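Long-range contacts in split-Soret cytochrome c (Desulfovibrio desulfuricans, PDB 1H21), which is a dimeric di-heme cytochrome c with an additional iron-sulfur centre and may take part in sulfate reduction: residues H22-K27 with E184-K189; G87-A92 with E111-Y116. All blocks are in the same frame, centred on the assembly; numbering follows the deposited sequence.

Contact 1: H22-K27 with E184-K189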
loop_
_atom_site.group_PDB
_atom_site.type_symbol
_atom_site.label_atom_id
_atom_site.label_comp_id
_atom_site.label_asym_id
_atom_site.label_seq_id
_atom_site.Cartn_x
_atom_site.Cartn_y
_atom_site.Cartn_z
ATOM N N HIS A 22 -10.639 -6.263 -20.564
ATOM C CA HIS A 22 -10.268 -6.321 -21.970
ATOM C C HIS A 22 -8.834 -6.823 -21.991
ATOM O O HIS A 22 -8.064 -6.450 -21.124
ATOM C CB HIS A 22 -10.290 -4.920 -22.598
ATOM C CG HIS A 22 -11.646 -4.287 -22.659
ATOM N ND1 HIS A 22 -12.574 -4.594 -23.634
ATOM C CD2 HIS A 22 -12.219 -3.334 -21.890
ATOM C CE1 HIS A 22 -13.655 -3.860 -23.459
ATOM N NE2 HIS A 22 -13.465 -3.083 -22.408
ATOM N N LYS A 23 -8.496 -7.734 -22.898
ATOM C CA LYS A 23 -7.110 -8.202 -23.000
ATOM C C LYS A 23 -6.184 -7.007 -23.279
ATOM O O LYS A 23 -6.593 -6.011 -23.905
ATOM C CB LYS A 23 -6.950 -9.246 -24.112
ATOM C CG LYS A 23 -7.381 -10.631 -23.705
ATOM C CD LYS A 23 -6.569 -11.669 -24.421
ATOM C CE LYS A 23 -6.815 -13.015 -23.779
ATOM N NZ LYS A 23 -5.972 -14.053 -24.417
ATOM N N LEU A 24 -4.931 -7.117 -22.854
ATOM C CA LEU A 24 -3.994 -6.024 -23.043
ATOM C C LEU A 24 -2.757 -6.460 -23.815
ATOM O O LEU A 24 -2.516 -7.649 -23.998
ATOM C CB LEU A 24 -3.547 -5.509 -21.665
ATOM C CG LEU A 24 -4.602 -5.130 -20.616
ATOM C CD1 LEU A 24 -4.140 -5.544 -19.208
ATOM C CD2 LEU A 24 -4.937 -3.634 -20.704
ATOM N N ASP A 25 -1.963 -5.487 -24.246
ATOM C CA ASP A 25 -0.725 -5.777 -24.931
ATOM C C ASP A 25 0.346 -5.498 -23.893
ATOM O O ASP A 25 0.658 -4.324 -23.622
ATOM C CB ASP A 25 -0.508 -4.826 -26.112
ATOM C CG ASP A 25 0.830 -5.064 -26.835
ATOM O OD1 ASP A 25 1.617 -5.965 -26.446
ATOM O OD2 ASP A 25 1.103 -4.332 -27.805
ATOM N N PRO A 26 0.894 -6.560 -23.258
ATOM C CA PRO A 26 1.940 -6.399 -22.241
ATOM C C PRO A 26 3.079 -5.432 -22.659
ATOM O O PRO A 26 3.453 -4.535 -21.876
ATOM C CB PRO A 26 2.430 -7.834 -22.053
ATOM C CG PRO A 26 1.188 -8.615 -22.189
ATOM C CD PRO A 26 0.552 -7.988 -23.416
ATOM N N LYS A 27 3.590 -5.581 -23.888
ATOM C CA LYS A 27 4.669 -4.720 -24.387
ATOM C C LYS A 27 4.220 -3.258 -24.372
ATOM O O LYS A 27 4.982 -2.355 -23.967
ATOM C CB LYS A 27 5.070 -5.095 -25.828
ATOM C CG LYS A 27 5.272 -6.593 -26.115
ATOM C CD LYS A 27 6.385 -7.278 -25.290
ATOM C CE LYS A 27 6.329 -8.821 -25.432
ATOM N NZ LYS A 27 5.024 -9.436 -24.964
ATOM N N GLU A 184 0.132 -9.589 -18.279
ATOM C CA GLU A 184 0.069 -11.013 -18.596
ATOM C C GLU A 184 -0.897 -11.760 -17.696
ATOM O O GLU A 184 -1.634 -12.632 -18.146
ATOM C CB GLU A 184 1.436 -11.648 -18.488
ATOM C CG GLU A 184 2.446 -11.089 -19.462
ATOM C CD GLU A 184 3.678 -11.962 -19.550
ATOM O OE1 GLU A 184 4.007 -12.645 -18.549
ATOM O OE2 GLU A 184 4.309 -11.988 -20.627
ATOM N N ILE A 185 -0.891 -11.420 -16.421
ATOM C CA ILE A 185 -1.782 -12.051 -15.461
ATOM C C ILE A 185 -3.242 -11.728 -15.810
ATOM O O ILE A 185 -4.115 -12.607 -15.755
ATOM C CB ILE A 185 -1.466 -11.553 -14.027
ATOM C CG1 ILE A 185 -0.069 -12.010 -13.625
ATOM C CG2 ILE A 185 -2.484 -12.094 -13.033
ATOM C CD1 ILE A 185 0.442 -11.367 -12.357
ATOM N N ILE A 186 -3.512 -10.473 -16.156
ATOM C CA ILE A 186 -4.880 -10.099 -16.495
ATOM C C ILE A 186 -5.331 -10.947 -17.685
ATOM O O ILE A 186 -6.380 -11.595 -17.628
ATOM C CB ILE A 186 -5.017 -8.592 -16.821
ATOM C CG1 ILE A 186 -4.985 -7.772 -15.517
ATOM C CG2 ILE A 186 -6.311 -8.329 -17.615
ATOM C CD1 ILE A 186 -4.741 -6.274 -15.732
ATOM N N ASN A 187 -4.501 -10.990 -18.729
ATOM C CA ASN A 187 -4.799 -11.768 -19.930
ATOM C C ASN A 187 -5.108 -13.206 -19.552
ATOM O O ASN A 187 -6.174 -13.733 -19.892
ATOM C CB ASN A 187 -3.616 -11.751 -20.895
ATOM C CG ASN A 187 -3.476 -10.434 -21.616
ATOM O OD1 ASN A 187 -4.406 -9.618 -21.659
ATOM N ND2 ASN A 187 -2.306 -10.219 -22.212
ATOM N N THR A 188 -4.207 -13.823 -18.798
ATOM C CA THR A 188 -4.413 -15.198 -18.387
ATOM C C THR A 188 -5.710 -15.369 -17.586
ATOM O O THR A 188 -6.400 -16.374 -17.736
ATOM C CB THR A 188 -3.162 -15.717 -17.638
ATOM O OG1 THR A 188 -2.022 -15.516 -18.482
ATOM C CG2 THR A 188 -3.266 -17.205 -17.293
ATOM N N LYS A 189 -6.071 -14.376 -16.778
ATOM C CA LYS A 189 -7.310 -14.453 -15.984
ATOM C C LYS A 189 -8.545 -14.453 -16.907
ATOM O O LYS A 189 -9.490 -15.240 -16.736
ATOM C CB LYS A 189 -7.394 -13.271 -14.993
ATOM C CG LYS A 189 -8.715 -13.144 -14.227
ATOM C CD LYS A 189 -9.016 -14.406 -13.431
ATOM C CE LYS A 189 -10.255 -14.224 -12.585
ATOM N NZ LYS A 189 -10.574 -15.416 -11.773
#
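With CG of Asn187 anti to its own carbonyl carbon (chi1 -75°), the carboxamide swings off the helix flank and is turned to face the backbone of Leu24; a like chi1 of -52° in Leu24 sends its isobutyl group toward Ile186. The amide of Asn187 grips Leu24 at both backbone polar atoms. OD1 of Asn187 accepts from Leu24 N at 2.8 Å, on a lone pair in the carbonyl plane and nearly straight (169° at the hydrogen). ND2 of Asn187 donates to Leu24 O at 3.1 Å, the acceptor close to the amide plane of the asparagine. The two bonds fix the rotation of the carboxamide and copy the way a neighbouring strand would pair. The loop leads into helix 26-38, which Asp25 N-caps through a weak bond from Lys27 N to Asp25 OD1, and the asparagine thus pins the helix entrance against helix 165-192. Next to the amide, CD1 of Leu24 meets CD1 of Ile186 at 3.6 Å, with Met56 and Ile52 of helix 44-60 packing on this pair. Further along, CG of the Pro26 ring lies 3.9 Å from CG of Glu184, the side chains crossing at about a right angle. Lys23 runs its methylenes past OD1 of Asn187 and carries its ammonium to a salt bridge with Asp191.

Contact 2: G87-A92 with E111-Y116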
loop_
_atom_site.group_PDB
_atom_site.type_symbol
_atom_site.label_atom_id
_atom_site.label_comp_id
_atom_site.label_asym_id
_atom_site.label_seq_id
_atom_site.Cartn_x
_atom_site.Cartn_y
_atom_site.Cartn_z
ATOM N N GLY A 87 4.790 1.101 -5.073
ATOM C CA GLY A 87 3.713 1.705 -5.839
ATOM C C GLY A 87 3.307 1.020 -7.132
ATOM O O GLY A 87 2.122 0.956 -7.476
ATOM N N ALA A 88 4.297 0.548 -7.882
ATOM C CA ALA A 88 4.011 -0.127 -9.136
ATOM C C ALA A 88 3.164 -1.351 -8.863
ATOM O O ALA A 88 2.208 -1.628 -9.588
ATOM C CB ALA A 88 5.296 -0.523 -9.826
ATOM N N LEU A 89 3.481 -2.055 -7.781
ATOM C CA LEU A 89 2.756 -3.262 -7.407
ATOM C C LEU A 89 1.313 -2.960 -7.026
ATOM O O LEU A 89 0.385 -3.667 -7.443
ATOM C CB LEU A 89 3.468 -4.003 -6.278
ATOM C CG LEU A 89 4.808 -4.690 -6.550
ATOM C CD1 LEU A 89 5.147 -5.488 -5.315
ATOM C CD2 LEU A 89 4.730 -5.636 -7.707
ATOM N N TYR A 90 1.108 -1.908 -6.244
ATOM C CA TYR A 90 -0.258 -1.560 -5.862
ATOM C C TYR A 90 -1.060 -1.111 -7.088
ATOM O O TYR A 90 -2.174 -1.580 -7.327
ATOM C CB TYR A 90 -0.309 -0.462 -4.803
ATOM C CG TYR A 90 -1.734 -0.179 -4.472
ATOM C CD1 TYR A 90 -2.488 -1.101 -3.741
ATOM C CD2 TYR A 90 -2.377 0.950 -4.979
ATOM C CE1 TYR A 90 -3.836 -0.908 -3.531
ATOM C CE2 TYR A 90 -3.755 1.152 -4.767
ATOM C CZ TYR A 90 -4.465 0.218 -4.045
ATOM O OH TYR A 90 -5.794 0.409 -3.826
ATOM N N GLY A 91 -0.496 -0.167 -7.832
ATOM C CA GLY A 91 -1.156 0.324 -9.023
ATOM C C GLY A 91 -1.638 -0.805 -9.922
ATOM O O GLY A 91 -2.752 -0.752 -10.436
ATOM N N ALA A 92 -0.815 -1.837 -10.087
ATOM C CA ALA A 92 -1.179 -2.964 -10.935
ATOM C C ALA A 92 -2.214 -3.861 -10.283
ATOM O O ALA A 92 -3.210 -4.205 -10.904
ATOM C CB ALA A 92 0.062 -3.772 -11.319
ATOM N N GLU A 111 0.577 -14.268 -7.501
ATOM C CA GLU A 111 1.521 -14.490 -8.588
ATOM C C GLU A 111 2.331 -13.222 -8.855
ATOM O O GLU A 111 3.561 -13.266 -8.979
ATOM C CB GLU A 111 0.796 -14.943 -9.867
ATOM C CG GLU A 111 1.601 -14.685 -11.130
ATOM C CD GLU A 111 1.439 -15.741 -12.189
ATOM O OE1 GLU A 111 0.796 -16.778 -11.930
ATOM O OE2 GLU A 111 1.989 -15.526 -13.296
ATOM N N LEU A 112 1.643 -12.092 -8.953
ATOM C CA LEU A 112 2.303 -10.819 -9.189
ATOM C C LEU A 112 3.338 -10.525 -8.095
ATOM O O LEU A 112 4.495 -10.239 -8.405
ATOM C CB LEU A 112 1.255 -9.711 -9.258
ATOM C CG LEU A 112 1.777 -8.309 -9.502
ATOM C CD1 LEU A 112 2.585 -8.283 -10.802
ATOM C CD2 LEU A 112 0.584 -7.353 -9.532
ATOM N N PHE A 113 2.937 -10.664 -6.829
ATOM C CA PHE A 113 3.817 -10.411 -5.684
ATOM C C PHE A 113 4.966 -11.426 -5.488
ATOM O O PHE A 113 6.101 -11.017 -5.251
ATOM C CB PHE A 113 2.997 -10.254 -4.396
ATOM C CG PHE A 113 2.245 -8.945 -4.294
ATOM C CD1 PHE A 113 2.043 -8.139 -5.418
ATOM C CD2 PHE A 113 1.728 -8.524 -3.080
ATOM C CE1 PHE A 113 1.341 -6.939 -5.332
ATOM C CE2 PHE A 113 1.023 -7.324 -2.983
ATOM C CZ PHE A 113 0.830 -6.534 -4.114
ATOM N N ARG A 114 4.687 -12.732 -5.575
ATOM C CA ARG A 114 5.728 -13.767 -5.429
ATOM C C ARG A 114 6.746 -13.645 -6.568
ATOM O O ARG A 114 7.952 -13.819 -6.373
ATOM C CB ARG A 114 5.105 -15.157 -5.438
ATOM C CG ARG A 114 4.311 -15.457 -4.197
ATOM C CD ARG A 114 3.558 -16.760 -4.269
ATOM N NE ARG A 114 2.648 -16.888 -3.130
ATOM C CZ ARG A 114 1.637 -17.753 -3.039
ATOM N NH1 ARG A 114 1.368 -18.607 -4.025
ATOM N NH2 ARG A 114 0.905 -17.777 -1.933
ATOM N N TRP A 115 6.253 -13.284 -7.748
ATOM C CA TRP A 115 7.104 -13.121 -8.907
ATOM C C TRP A 115 8.090 -12.007 -8.618
ATOM O O TRP A 115 9.301 -12.169 -8.825
ATOM C CB TRP A 115 6.246 -12.787 -10.133
ATOM C CG TRP A 115 7.009 -12.180 -11.284
ATOM C CD1 TRP A 115 7.759 -12.840 -12.220
ATOM C CD2 TRP A 115 7.117 -10.782 -11.596
ATOM N NE1 TRP A 115 8.331 -11.933 -13.092
ATOM C CE2 TRP A 115 7.953 -10.665 -12.728
ATOM C CE3 TRP A 115 6.591 -9.620 -11.020
ATOM C CZ2 TRP A 115 8.275 -9.436 -13.294
ATOM C CZ3 TRP A 115 6.912 -8.399 -11.583
ATOM C CH2 TRP A 115 7.748 -8.315 -12.711
ATOM N N TYR A 116 7.562 -10.887 -8.119
ATOM C CA TYR A 116 8.374 -9.718 -7.794
ATOM C C TYR A 116 9.483 -10.026 -6.790
ATOM O O TYR A 116 10.633 -9.622 -6.996
ATOM C CB TYR A 116 7.516 -8.557 -7.279
ATOM C CG TYR A 116 8.311 -7.294 -7.060
ATOM C CD1 TYR A 116 8.517 -6.389 -8.096
ATOM C CD2 TYR A 116 8.887 -7.018 -5.824
ATOM C CE1 TYR A 116 9.283 -5.244 -7.908
ATOM C CE2 TYR A 116 9.648 -5.880 -5.622
ATOM C CZ TYR A 116 9.845 -4.998 -6.667
ATOM O OH TYR A 116 10.620 -3.870 -6.484
#
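Leu89 reaches from helix 87-99 between Phe113 and Tyr116, side chains one turn apart on the facing helix. Its CD1 sits over one face of the Tyr116 ring, 4.3 Å from the centroid and 22° off the normal, a CH-pi contact; CD2 of Leu89 lies 3.9 Å from CD1 of the same ring. Lower down the side chain, CB of Leu89 touches CE1 of Phe113 at 3.7 Å, while CD1 of Leu89 also lies over one face of the Phe113 ring. A turn further on, CB of Ala92 meets CD2 of Leu112 at 4.0 Å. CG of Tyr116 lies opposite its backbone N (chi1 -175°), which sends the ring across to the leucine, and its hydroxyl is hydrogen-bonded to Ser150. Trp82 of the second subunit meets Phe113 edge-to-face, and Ala182 of helix 165-192 packs on Ala92. The two segments form an antiparallel helix pair at 162°, their axes approaching to 10.9 Å. The side chain of Tyr116 also comes within about 4 Å of that of Cys86, an inferred ligand of the iron-sulfur cluster. No hydrogen bond crosses between the segments, so the fit rests on shape and dispersion and not on bond direction.

Overall arrangement
Near the N terminus, residues 22-27 lead into helix 26-38 and await their partner until 184-189, late in the long helix 165-192; contact 1 thereby closes a loop of more than 150 residues at the protein surface. Within that loop lies contact 2, a short closure in which helices 87-99 and 102-118 fold back on each other as a hairpin close to the centre of the chain. The two contacts are about 14 Å apart, centre to centre, and helix 165-192 bridges them: Ile185, beside the residues that meet the N-terminal loop, turns its CD1 to CB of Leu112 at 3.6 Å. Helix 165-192 thus lies against both the N-terminal loop and the central hairpin.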